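Local coordinates for protein CysE, serine acetyltransferase (Brucella abortus, PDB 4HZD) that probably catalyses the transfer of an acetyl group from acetyl-coenzyme A to L-serine, the first step of cysteine biosynthesis, and binds coenzyme A, at residues 22-27 / 107-112; 61-65 / 145-150; 169-175 / 186-192; 223-229 / 239-245. All coordinates share one frame; numbering follows the deposited sequence.

In the fold
Contacts 1 and 2 lie in the helical N-terminal half, contacts 3 and 4 in the left-handed beta-helix. Contact 1 joins helices 18-33 and 109-113. Contact 2 joins the ends of helices 51-63 and 136-149. These two contacts cross along the chain, with centres about 22 Å apart. Contacts 3 and 4 follow in series. Each joins successive turns of the beta-helix, and their centres are about 18 Å apart. The centres of contacts 2 and 3 are about 17 Å apart, where helices meet beta-helix. Contacts 1, 2 and 3 touch the second subunit; no other protein chain touches contact 4. The helical half thus contributes subunit contacts, while contacts 3 and 4 both reach coenzyme A.

Contact 1: residues 22-27 / 107-112; sequences SIRAEA and RFMDPV
Ile-23 and Glu-26, one turn apart on helix 18-33, both reach Met-109. Ile-23 is the apolar bump. Its CG1 lies 3.5 Å from Met-109 N and also packs on Phe-108 CB. Its CD1 goes further in and meets Val-112 CG2 at 3.8 Å, the two side chains crossing obliquely. CG1 can do this because it stands beside the backbone N of Ile-23 (chi1 -75°).

Met-109 is the bump from the other segment. Its sulfur SD lies against the backbone of Ala-27 and rests 3.7 Å from Ala-27 CB. The chain then bends at chi3 (84°), which lays CE near the carbonyl of Glu-26. The extended Glu-26 runs past Met-109 in the opposite direction. Its OE1 accepts a hydrogen bond from Met-109 N at 3.2 Å, with an N-H...O angle of 142°. The same oxygen lies 3.2 Å from Met-109 CB, a close fit. Arg-107 CB packs against this carboxylate, but the guanidinium turns away to grip Asp-110 OD1 through NE and NH2. Its NH1 forms a salt bridge with Asp-137 of the second subunit. Ser-22 CB meets the ring edge of Phe-108 at CD2, 3.7 Å away. Phe-108 N is buried without a partner.

Helices 38-46 and 87-101 cover the apolar side, with Ile-45 on Ile-23 and Ile-95 on Val-112. The arrangement is the packing of a helix on a loop and the short helix that follows it, within the helical N-terminal domain of serine acetyltransferases.

Contact 2: residues 61-65 / 145-150; sequences ERLGH and RSSSIF
This contact is a helix C-terminus held by an arginine: the last carbonyls of helix 51-63 and of the residue after it receive the guanidinium of Arg-145 from helix 136-149. Arg-145 NE gives Leu-63 O a short, nearly straight bond of 2.6 Å, with an N-H...O angle of 166°. The oxygen lies close to the guanidinium plane. NH2 adds weak bonds to Leu-63 O and to Gly-64 O, the latter at 3.1 Å. The positive group probably also interacts favourably with the helix dipole. A bend at chi2 (83°) turns the arginine chain toward these carbonyls. The guanidinium is covered on both faces, with His-65 CB over one, toward the rim, and Ile-149 CG1 over the centre of the other, 3.3 Å above the plane. This should limit its rotation.

The far end of the Phe-150 ring meets both Leu-63 and Arg-62. Leu-63 CD2 meets its CE2 at 3.5 Å, the side chains crossing at about a right angle. Arg-62 CB reaches the ring edge, while Phe-150 CE1 sits 3.7 Å over one face of the Arg-62 guanidinium, toward its rim. Arg-62 NH1 is hydrogen-bonded to His-119.

Helix 116-132 packs against this cluster through Lys-116 and Thr-123, and Leu-73 of helix 70-83 covers Leu-63. Ser-148 and Ile-149 exchange hydrogen bonds with the second and third subunits, and strand 152-154 follows shortly after.

Contact 3: residues 169-175 / 186-192; sequences ATGLVVG and ILHGVTL
Leu-172 carries its CG anti to the backbone N (chi1 -179°), and chi2 of 70° then swings CD1 across to the neighbouring coil. There CD1 meets Ile-186 CG2 at 3.9 Å, the two side chains crossing at about a right angle. It also touches Val-190 CB. Further along, Val-174 CG2 and Leu-192 CD1 lie side by side, 4.2 Å apart and pointing the same way.

Parallel strand pairing sets this spacing. Val-173 N bonds to Val-190 O at 2.9 Å, and Leu-192 N returns to Val-173 O at 2.8 Å. Gly-175 N then bonds to Leu-192 O. All three meet the oxygen almost head-on. At the turn, Gly-189 N reaches Thr-170 O at 2.9 Å, tilted from the carbonyl plane. Gly-171 sits at positive phi (98°), its CA 4.5 Å from Gly-189 CA.

His-188 CB packs 3.2 Å from Thr-170 O, and the ring NE2 is hydrogen-bonded to Thr-191 OG1 of the second subunit. One coenzyme A touches Leu-187 and His-188, another Thr-191. Stacked parallel coils with an aliphatic interior are characteristic of the left-handed beta-helix of hexapeptide-repeat acyltransferases.

Contact 4: residues 223-229 / 239-245; sequences QVGQCSK and SVPHNVT. With COA (coenzyme A), chain C.
Two successive coils pair in register, with a single bridge at Val-224 and Val-240, a type II turn from Gly-225 to Ser-228, and a parallel bridge at Lys-229 and Thr-245. Val-240 N bonds to Gln-223 O at 2.7 Å, and Lys-229 N to Val-244 O at 2.9 Å. Gly-225 packs closely against the backbone of Pro-241 and His-242.

Ser-228 OG links both sides of the corner. It donates to Pro-241 O at 2.7 Å, on a lone pair in the carbonyl plane, and accepts from Val-244 N at 3.2 Å in a nearly straight bond (173°). Chi1 of -62° places OG beside its own backbone N for this. Ser-239 OG likewise accepts from Gln-223 N at 3.0 Å.

His-242 ND1 gives an in-plane bond to Asn-243 OD1 at 2.9 Å. Asn-243 ND2 lies 3.5 Å from Cys-227 CB and bonds to Thr-257 O. Cys-227 is joined by a disulfide to Cys-259.

Lys-229 CB packs beside Thr-245, whose OG1 makes a weak bond to coenzyme A O5A at 3.4 Å. Lys-197 of the second subunit, Ala-214 and Ala-232 also bond to the ligand. Hydroxyls and backbone amides thus join the coils, the disulfide ties the C-terminal segment to this corner, and Thr-245 adds a weak polar contact to the pyrophosphate of coenzyme A.

Contact 1: residues 22-27 / 107-112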
# COMPACT_ATOMS: atom_id res chain seq x y z
N SER A 22 7.50 -6.44 -31.51
CA SER A 22 7.07 -7.78 -31.07
C SER A 22 6.53 -7.75 -29.65
O SER A 22 5.55 -8.43 -29.35
CB SER A 22 8.19 -8.82 -31.13
OG SER A 22 8.88 -8.68 -32.33
N ILE A 23 7.20 -7.00 -28.77
CA ILE A 23 6.74 -6.91 -27.39
C ILE A 23 5.32 -6.30 -27.33
O ILE A 23 4.49 -6.81 -26.62
CB ILE A 23 7.72 -6.14 -26.48
CG1 ILE A 23 8.93 -7.02 -26.17
CG2 ILE A 23 7.03 -5.68 -25.17
CD1 ILE A 23 10.14 -6.23 -25.67
N ARG A 24 5.06 -5.25 -28.09
CA ARG A 24 3.71 -4.65 -28.13
C ARG A 24 2.64 -5.67 -28.60
O ARG A 24 1.56 -5.78 -28.01
CB ARG A 24 3.69 -3.40 -29.01
CG ARG A 24 4.49 -2.21 -28.44
CD ARG A 24 4.13 -0.93 -29.24
NE ARG A 24 2.73 -0.53 -29.00
CZ ARG A 24 2.31 0.11 -27.92
NH1 ARG A 24 3.14 0.43 -26.94
NH2 ARG A 24 1.03 0.45 -27.81
N ALA A 25 2.94 -6.41 -29.67
CA ALA A 25 2.02 -7.43 -30.19
C ALA A 25 1.77 -8.56 -29.17
O ALA A 25 0.62 -9.01 -28.96
CB ALA A 25 2.57 -7.99 -31.49
N GLU A 26 2.85 -9.05 -28.57
CA GLU A 26 2.78 -10.11 -27.55
C GLU A 26 1.96 -9.65 -26.33
O GLU A 26 1.21 -10.45 -25.75
CB GLU A 26 4.20 -10.54 -27.12
CG GLU A 26 5.00 -11.38 -28.15
CD GLU A 26 6.53 -11.25 -27.99
OE1 GLU A 26 7.02 -10.72 -26.97
OE2 GLU A 26 7.29 -11.68 -28.90
N ALA A 27 2.10 -8.38 -25.94
CA ALA A 27 1.37 -7.89 -24.78
C ALA A 27 -0.11 -7.78 -25.08
O ALA A 27 -0.95 -8.09 -24.24
CB ALA A 27 1.93 -6.55 -24.27
N ARG A 107 9.86 -15.37 -25.92
CA ARG A 107 9.42 -14.01 -26.29
C ARG A 107 10.35 -12.90 -25.80
O ARG A 107 10.88 -12.97 -24.69
CB ARG A 107 7.96 -13.79 -25.83
CG ARG A 107 6.98 -14.90 -26.27
CD ARG A 107 5.61 -14.74 -25.61
NE ARG A 107 5.75 -14.65 -24.15
CZ ARG A 107 4.79 -14.27 -23.33
NH1 ARG A 107 3.58 -13.97 -23.81
NH2 ARG A 107 5.04 -14.20 -22.02
N PHE A 108 10.56 -11.87 -26.63
CA PHE A 108 11.26 -10.65 -26.21
C PHE A 108 10.62 -10.04 -24.95
O PHE A 108 11.30 -9.40 -24.11
CB PHE A 108 11.24 -9.62 -27.34
CG PHE A 108 12.04 -10.02 -28.53
CD1 PHE A 108 13.38 -10.36 -28.40
CD2 PHE A 108 11.46 -10.03 -29.79
CE1 PHE A 108 14.13 -10.74 -29.49
CE2 PHE A 108 12.22 -10.41 -30.89
CZ PHE A 108 13.56 -10.76 -30.74
N MET A 109 9.32 -10.26 -24.80
CA MET A 109 8.57 -9.71 -23.64
C MET A 109 8.92 -10.40 -22.31
O MET A 109 8.77 -9.80 -21.23
CB MET A 109 7.06 -9.85 -23.91
CG MET A 109 6.19 -9.14 -22.88
SD MET A 109 4.49 -9.05 -23.47
CE MET A 109 3.74 -10.59 -23.01
N ASP A 110 9.41 -11.65 -22.39
CA ASP A 110 9.68 -12.44 -21.17
C ASP A 110 10.70 -11.77 -20.24
O ASP A 110 10.41 -11.61 -19.07
CB ASP A 110 10.03 -13.93 -21.48
CG ASP A 110 8.88 -14.68 -22.18
OD1 ASP A 110 7.70 -14.35 -21.96
OD2 ASP A 110 9.15 -15.58 -22.98
N PRO A 111 11.89 -11.37 -20.75
CA PRO A 111 12.77 -10.62 -19.80
C PRO A 111 12.20 -9.27 -19.30
O PRO A 111 12.37 -8.92 -18.11
CB PRO A 111 14.06 -10.36 -20.62
CG PRO A 111 13.67 -10.64 -22.08
CD PRO A 111 12.60 -11.70 -22.00
N VAL A 112 11.56 -8.53 -20.20
CA VAL A 112 11.03 -7.23 -19.85
C VAL A 112 10.06 -7.35 -18.68
O VAL A 112 10.15 -6.59 -17.68
CB VAL A 112 10.35 -6.57 -21.06
CG1 VAL A 112 9.65 -5.28 -20.64
CG2 VAL A 112 11.40 -6.30 -22.13

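Contact 2: residues 61-65 / 145-150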
# COMPACT_ATOMS: atom_id res chain seq x y z
N GLU A 61 8.42 -0.31 -10.59
CA GLU A 61 7.29 -0.92 -9.86
C GLU A 61 7.77 -2.08 -9.00
O GLU A 61 7.27 -2.28 -7.90
CB GLU A 61 6.17 -1.44 -10.80
CG GLU A 61 5.34 -0.33 -11.49
CD GLU A 61 4.74 0.67 -10.52
OE1 GLU A 61 3.94 0.26 -9.67
OE2 GLU A 61 5.11 1.87 -10.57
N ARG A 62 8.73 -2.86 -9.51
CA ARG A 62 9.28 -3.95 -8.72
C ARG A 62 10.07 -3.44 -7.50
O ARG A 62 9.97 -3.98 -6.40
CB ARG A 62 10.13 -4.89 -9.60
CG ARG A 62 9.35 -5.50 -10.78
CD ARG A 62 10.08 -6.74 -11.29
NE ARG A 62 9.77 -7.85 -10.40
CZ ARG A 62 10.23 -9.11 -10.51
NH1 ARG A 62 11.10 -9.46 -11.45
NH2 ARG A 62 9.80 -10.03 -9.66
N LEU A 63 10.82 -2.36 -7.69
CA LEU A 63 11.68 -1.82 -6.61
C LEU A 63 10.92 -0.86 -5.71
O LEU A 63 11.34 -0.61 -4.56
CB LEU A 63 12.90 -1.10 -7.23
CG LEU A 63 13.81 -1.92 -8.15
CD1 LEU A 63 14.78 -1.02 -8.89
CD2 LEU A 63 14.53 -2.99 -7.33
N GLY A 64 9.85 -0.26 -6.22
CA GLY A 64 9.04 0.67 -5.39
C GLY A 64 8.70 0.17 -3.98
O GLY A 64 8.38 -1.00 -3.81
N HIS A 65 8.76 1.08 -3.00
CA HIS A 65 8.50 0.79 -1.57
C HIS A 65 8.04 2.07 -0.88
O HIS A 65 8.41 3.15 -1.31
CB HIS A 65 9.79 0.33 -0.92
CG HIS A 65 9.60 -0.24 0.45
ND1 HIS A 65 9.63 0.51 1.55
CD2 HIS A 65 9.35 -1.55 0.87
CE1 HIS A 65 9.39 -0.25 2.63
NE2 HIS A 65 9.24 -1.51 2.22
N ARG A 145 17.98 -2.43 -2.39
CA ARG A 145 16.68 -2.90 -2.83
C ARG A 145 16.80 -4.06 -3.85
O ARG A 145 16.04 -5.04 -3.80
CB ARG A 145 15.88 -1.72 -3.39
CG ARG A 145 14.44 -2.08 -3.61
CD ARG A 145 13.59 -1.96 -2.34
NE ARG A 145 12.25 -2.24 -2.80
CZ ARG A 145 11.41 -3.12 -2.29
NH1 ARG A 145 11.71 -3.82 -1.20
NH2 ARG A 145 10.24 -3.26 -2.87
N SER A 146 17.79 -3.98 -4.74
CA SER A 146 18.02 -5.08 -5.70
C SER A 146 18.45 -6.34 -4.97
O SER A 146 17.93 -7.44 -5.26
CB SER A 146 19.02 -4.69 -6.80
OG SER A 146 19.34 -5.80 -7.63
N SER A 147 19.33 -6.20 -3.98
CA SER A 147 19.72 -7.39 -3.20
C SER A 147 18.49 -8.06 -2.59
O SER A 147 18.39 -9.29 -2.57
CB SER A 147 20.73 -7.04 -2.09
OG SER A 147 21.22 -8.24 -1.53
N SER A 148 17.55 -7.25 -2.08
CA SER A 148 16.39 -7.80 -1.34
C SER A 148 15.31 -8.37 -2.25
O SER A 148 14.70 -9.39 -1.94
CB SER A 148 15.80 -6.76 -0.37
OG SER A 148 14.50 -7.15 0.02
N ILE A 149 15.08 -7.72 -3.39
CA ILE A 149 13.95 -8.11 -4.26
C ILE A 149 14.36 -8.99 -5.42
O ILE A 149 13.59 -9.88 -5.81
CB ILE A 149 13.18 -6.86 -4.79
CG1 ILE A 149 12.63 -6.03 -3.63
CG2 ILE A 149 12.02 -7.26 -5.73
CD1 ILE A 149 11.94 -6.84 -2.52
N PHE A 150 15.57 -8.74 -5.98
CA PHE A 150 16.08 -9.59 -7.07
C PHE A 150 17.13 -10.61 -6.60
O PHE A 150 17.57 -11.44 -7.40
CB PHE A 150 16.63 -8.75 -8.25
CG PHE A 150 15.69 -7.68 -8.74
CD1 PHE A 150 14.28 -7.89 -8.77
CD2 PHE A 150 16.19 -6.44 -9.21
CE1 PHE A 150 13.42 -6.92 -9.25
CE2 PHE A 150 15.31 -5.45 -9.65
CZ PHE A 150 13.94 -5.69 -9.68

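Contact 3: residues 169-175 / 186-192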
# COMPACT_ATOMS: atom_id res chain seq x y z
N ALA A 169 19.52 -15.88 -11.64
CA ALA A 169 20.10 -14.78 -10.83
C ALA A 169 20.19 -14.91 -9.33
O ALA A 169 21.07 -14.31 -8.72
CB ALA A 169 19.47 -13.41 -11.21
N THR A 170 19.29 -15.66 -8.70
CA THR A 170 19.28 -15.68 -7.23
C THR A 170 20.68 -15.95 -6.62
O THR A 170 21.29 -16.98 -6.87
CB THR A 170 18.38 -16.81 -6.71
OG1 THR A 170 17.11 -16.79 -7.40
CG2 THR A 170 18.23 -16.75 -5.14
N GLY A 171 21.15 -15.04 -5.75
CA GLY A 171 22.35 -15.30 -4.94
C GLY A 171 23.60 -14.67 -5.55
O GLY A 171 24.68 -14.82 -5.02
N LEU A 172 23.45 -13.99 -6.68
CA LEU A 172 24.55 -13.27 -7.28
C LEU A 172 25.14 -12.22 -6.38
O LEU A 172 24.43 -11.38 -5.83
CB LEU A 172 24.15 -12.63 -8.62
CG LEU A 172 25.23 -11.86 -9.40
CD1 LEU A 172 26.31 -12.79 -9.97
CD2 LEU A 172 24.60 -11.06 -10.53
N VAL A 173 26.46 -12.28 -6.25
CA VAL A 173 27.25 -11.26 -5.57
C VAL A 173 28.40 -10.80 -6.49
O VAL A 173 29.23 -11.60 -6.99
CB VAL A 173 27.81 -11.76 -4.21
CG1 VAL A 173 28.71 -10.70 -3.59
CG2 VAL A 173 26.72 -12.15 -3.22
N VAL A 174 28.49 -9.49 -6.70
CA VAL A 174 29.54 -8.89 -7.49
C VAL A 174 30.17 -7.74 -6.70
O VAL A 174 29.50 -6.75 -6.33
CB VAL A 174 28.99 -8.37 -8.83
CG1 VAL A 174 30.06 -7.67 -9.69
CG2 VAL A 174 28.31 -9.52 -9.57
N GLY A 175 31.47 -7.87 -6.48
CA GLY A 175 32.23 -6.91 -5.72
C GLY A 175 32.53 -5.60 -6.42
O GLY A 175 32.42 -5.46 -7.64
N ILE A 186 25.82 -15.40 -16.92
CA ILE A 186 26.09 -15.72 -15.52
C ILE A 186 24.85 -16.38 -14.88
O ILE A 186 23.73 -15.88 -14.99
CB ILE A 186 26.51 -14.48 -14.69
CG1 ILE A 186 27.67 -13.70 -15.36
CG2 ILE A 186 26.87 -14.85 -13.24
CD1 ILE A 186 28.12 -12.48 -14.59
N LEU A 187 25.05 -17.50 -14.20
CA LEU A 187 23.92 -18.16 -13.55
C LEU A 187 23.71 -17.74 -12.08
O LEU A 187 24.43 -16.90 -11.60
CB LEU A 187 23.98 -19.69 -13.78
CG LEU A 187 23.14 -19.83 -15.08
CD1 LEU A 187 23.97 -19.94 -16.35
CD2 LEU A 187 22.06 -20.89 -14.97
N HIS A 188 22.69 -18.28 -11.42
CA HIS A 188 22.46 -18.04 -9.97
C HIS A 188 23.54 -18.68 -9.12
O HIS A 188 24.23 -19.62 -9.56
CB HIS A 188 21.13 -18.66 -9.54
CG HIS A 188 21.04 -20.13 -9.88
ND1 HIS A 188 20.95 -20.57 -11.15
CD2 HIS A 188 21.04 -21.26 -9.06
CE1 HIS A 188 20.88 -21.91 -11.16
NE2 HIS A 188 20.95 -22.34 -9.88
N GLY A 189 23.68 -18.15 -7.91
CA GLY A 189 24.64 -18.63 -6.89
C GLY A 189 26.09 -18.25 -7.22
O GLY A 189 27.01 -18.83 -6.68
N VAL A 190 26.27 -17.28 -8.11
CA VAL A 190 27.62 -16.90 -8.56
C VAL A 190 28.19 -15.75 -7.74
O VAL A 190 27.48 -14.76 -7.47
CB VAL A 190 27.67 -16.61 -10.06
CG1 VAL A 190 29.00 -15.92 -10.43
CG2 VAL A 190 27.54 -17.93 -10.84
N THR A 191 29.44 -15.91 -7.29
CA THR A 191 30.18 -14.84 -6.62
C THR A 191 31.35 -14.41 -7.51
O THR A 191 32.24 -15.23 -7.90
CB THR A 191 30.73 -15.26 -5.24
OG1 THR A 191 29.67 -15.70 -4.38
CG2 THR A 191 31.42 -14.08 -4.53
N LEU A 192 31.36 -13.13 -7.83
CA LEU A 192 32.56 -12.47 -8.31
C LEU A 192 33.10 -11.67 -7.15
O LEU A 192 32.71 -10.51 -6.94
CB LEU A 192 32.27 -11.61 -9.53
CG LEU A 192 31.51 -12.38 -10.60
CD1 LEU A 192 31.30 -11.41 -11.76
CD2 LEU A 192 32.28 -13.61 -11.06

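Contact 4: residues 223-229 / 239-245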
# COMPACT_ATOMS: atom_id res chain seq x y z
N GLN A 223 41.65 -13.06 -13.72
CA GLN A 223 40.98 -12.92 -14.99
C GLN A 223 40.38 -14.25 -15.44
O GLN A 223 41.03 -15.30 -15.30
CB GLN A 223 41.99 -12.44 -16.04
CG GLN A 223 41.41 -12.13 -17.40
CD GLN A 223 42.46 -11.65 -18.40
OE1 GLN A 223 42.61 -10.45 -18.65
NE2 GLN A 223 43.23 -12.59 -18.94
N VAL A 224 39.15 -14.23 -15.95
CA VAL A 224 38.60 -15.37 -16.70
C VAL A 224 38.72 -15.01 -18.17
O VAL A 224 38.10 -14.06 -18.65
CB VAL A 224 37.16 -15.76 -16.29
CG1 VAL A 224 36.69 -16.97 -17.09
CG2 VAL A 224 37.10 -16.06 -14.80
N GLY A 225 39.59 -15.74 -18.88
CA GLY A 225 39.87 -15.42 -20.27
C GLY A 225 38.67 -15.56 -21.20
O GLY A 225 37.70 -16.26 -20.92
N GLN A 226 38.78 -14.89 -22.34
CA GLN A 226 37.74 -14.85 -23.32
C GLN A 226 37.22 -16.23 -23.74
O GLN A 226 38.00 -17.16 -23.94
CB GLN A 226 38.25 -14.07 -24.52
CG GLN A 226 37.17 -13.67 -25.49
CD GLN A 226 37.61 -12.61 -26.47
OE1 GLN A 226 38.80 -12.34 -26.61
NE2 GLN A 226 36.64 -11.99 -27.14
N CYS A 227 35.89 -16.35 -23.87
CA CYS A 227 35.20 -17.56 -24.34
C CYS A 227 35.27 -18.76 -23.42
O CYS A 227 34.75 -19.82 -23.74
CB CYS A 227 35.68 -17.96 -25.73
SG CYS A 227 35.50 -16.61 -26.89
N SER A 228 35.91 -18.61 -22.26
CA SER A 228 36.01 -19.71 -21.31
C SER A 228 34.72 -19.96 -20.58
O SER A 228 33.84 -19.07 -20.53
CB SER A 228 37.16 -19.46 -20.35
OG SER A 228 38.36 -19.43 -21.12
N LYS A 229 34.61 -21.18 -20.04
CA LYS A 229 33.43 -21.63 -19.32
C LYS A 229 33.77 -22.15 -17.92
O LYS A 229 34.72 -22.92 -17.73
CB LYS A 229 32.67 -22.70 -20.10
CG LYS A 229 32.13 -22.25 -21.46
CD LYS A 229 31.69 -23.46 -22.27
CE LYS A 229 31.00 -23.07 -23.58
NZ LYS A 229 31.54 -21.78 -24.13
N SER A 239 43.83 -17.16 -12.37
CA SER A 239 43.36 -16.68 -13.67
C SER A 239 43.11 -17.84 -14.65
O SER A 239 43.84 -18.82 -14.66
CB SER A 239 44.31 -15.66 -14.29
OG SER A 239 44.31 -14.43 -13.57
N VAL A 240 42.06 -17.74 -15.45
CA VAL A 240 41.70 -18.80 -16.39
C VAL A 240 42.05 -18.31 -17.80
O VAL A 240 41.62 -17.24 -18.19
CB VAL A 240 40.20 -19.16 -16.28
CG1 VAL A 240 39.81 -20.18 -17.34
CG2 VAL A 240 39.86 -19.69 -14.88
N PRO A 241 42.85 -19.09 -18.57
CA PRO A 241 43.21 -18.68 -19.95
C PRO A 241 41.99 -18.68 -20.88
O PRO A 241 40.95 -19.23 -20.52
CB PRO A 241 44.21 -19.76 -20.41
CG PRO A 241 44.04 -20.90 -19.44
CD PRO A 241 43.55 -20.33 -18.15
N HIS A 242 42.12 -18.10 -22.07
CA HIS A 242 40.99 -18.08 -22.98
C HIS A 242 40.67 -19.47 -23.47
O HIS A 242 41.51 -20.36 -23.40
CB HIS A 242 41.23 -17.10 -24.15
CG HIS A 242 42.42 -17.47 -25.00
ND1 HIS A 242 42.30 -18.17 -26.14
CD2 HIS A 242 43.79 -17.26 -24.80
CE1 HIS A 242 43.53 -18.37 -26.67
NE2 HIS A 242 44.44 -17.82 -25.85
N ASN A 243 39.43 -19.66 -23.91
CA ASN A 243 39.01 -20.86 -24.64
C ASN A 243 39.22 -22.21 -23.93
O ASN A 243 39.54 -23.21 -24.58
CB ASN A 243 39.64 -20.85 -26.04
CG ASN A 243 39.03 -19.80 -26.93
OD1 ASN A 243 39.57 -18.70 -27.09
ND2 ASN A 243 37.86 -20.09 -27.48
N VAL A 244 39.02 -22.24 -22.61
CA VAL A 244 38.99 -23.51 -21.86
C VAL A 244 37.73 -23.68 -20.98
O VAL A 244 37.05 -22.69 -20.63
CB VAL A 244 40.26 -23.69 -20.98
CG1 VAL A 244 41.52 -23.69 -21.84
CG2 VAL A 244 40.37 -22.61 -19.92
N THR A 245 37.41 -24.92 -20.63
CA THR A 245 36.44 -25.16 -19.56
C THR A 245 37.17 -25.54 -18.29
O THR A 245 38.09 -26.36 -18.33
CB THR A 245 35.39 -26.22 -19.91
OG1 THR A 245 34.81 -25.90 -21.17
CG2 THR A 245 34.30 -26.25 -18.84
N1A COA C . 32.11 -30.18 -11.52
C2A COA C . 33.13 -31.06 -11.48
N3A COA C . 33.58 -31.72 -12.58
C4A COA C . 32.99 -31.52 -13.79
C5A COA C . 31.87 -30.58 -13.91
C6A COA C . 31.44 -29.89 -12.67
N6A COA C . 30.41 -29.00 -12.66
N7A COA C . 31.50 -30.60 -15.22
C8A COA C . 32.32 -31.46 -15.87
N9A COA C . 33.21 -32.01 -15.02
C1B COA C . 34.27 -33.01 -15.31
C2B COA C . 33.69 -34.38 -15.63
O2B COA C . 33.41 -35.12 -14.44
C3B COA C . 34.81 -35.01 -16.44
O3B COA C . 35.76 -35.66 -15.58
P3B COA C . 36.39 -37.12 -15.90
O7A COA C . 36.86 -36.97 -17.33
O8A COA C . 35.25 -38.09 -15.69
O9A COA C . 37.50 -37.30 -14.87
C4B COA C . 35.45 -33.82 -17.17
O4B COA C . 35.08 -32.64 -16.43
C5B COA C . 34.96 -33.67 -18.60
O5B COA C . 33.55 -33.43 -18.61
P1A COA C . 32.76 -32.86 -19.89
O1A COA C . 31.28 -32.90 -19.56
O2A COA C . 33.27 -33.59 -21.13
O3A COA C . 33.27 -31.32 -19.96
P2A COA C . 32.43 -30.09 -20.58
O4A COA C . 31.61 -30.62 -21.74
O5A COA C . 33.37 -28.93 -20.82
O6A COA C . 31.43 -29.68 -19.38
CBP COA C . 30.30 -27.75 -18.31
CCP COA C . 30.40 -28.69 -19.52
CDP COA C . 31.43 -28.04 -17.33
CEP COA C . 30.45 -26.32 -18.84
CAP COA C . 28.92 -27.96 -17.64
OAP COA C . 28.70 -29.34 -17.26
C9P COA C . 28.64 -27.09 -16.42
O9P COA C . 28.72 -27.54 -15.28
N8P COA C . 28.31 -25.82 -16.69
C7P COA C . 27.34 -25.06 -15.94
C6P COA C . 25.91 -25.24 -16.45
C5P COA C . 24.94 -24.75 -15.40
O5P COA C . 25.34 -24.16 -14.41
N4P COA C . 23.64 -25.02 -15.65
C3P COA C . 22.53 -24.83 -14.73
C2P COA C . 21.20 -24.83 -15.47
S1P COA C . 19.92 -24.12 -14.40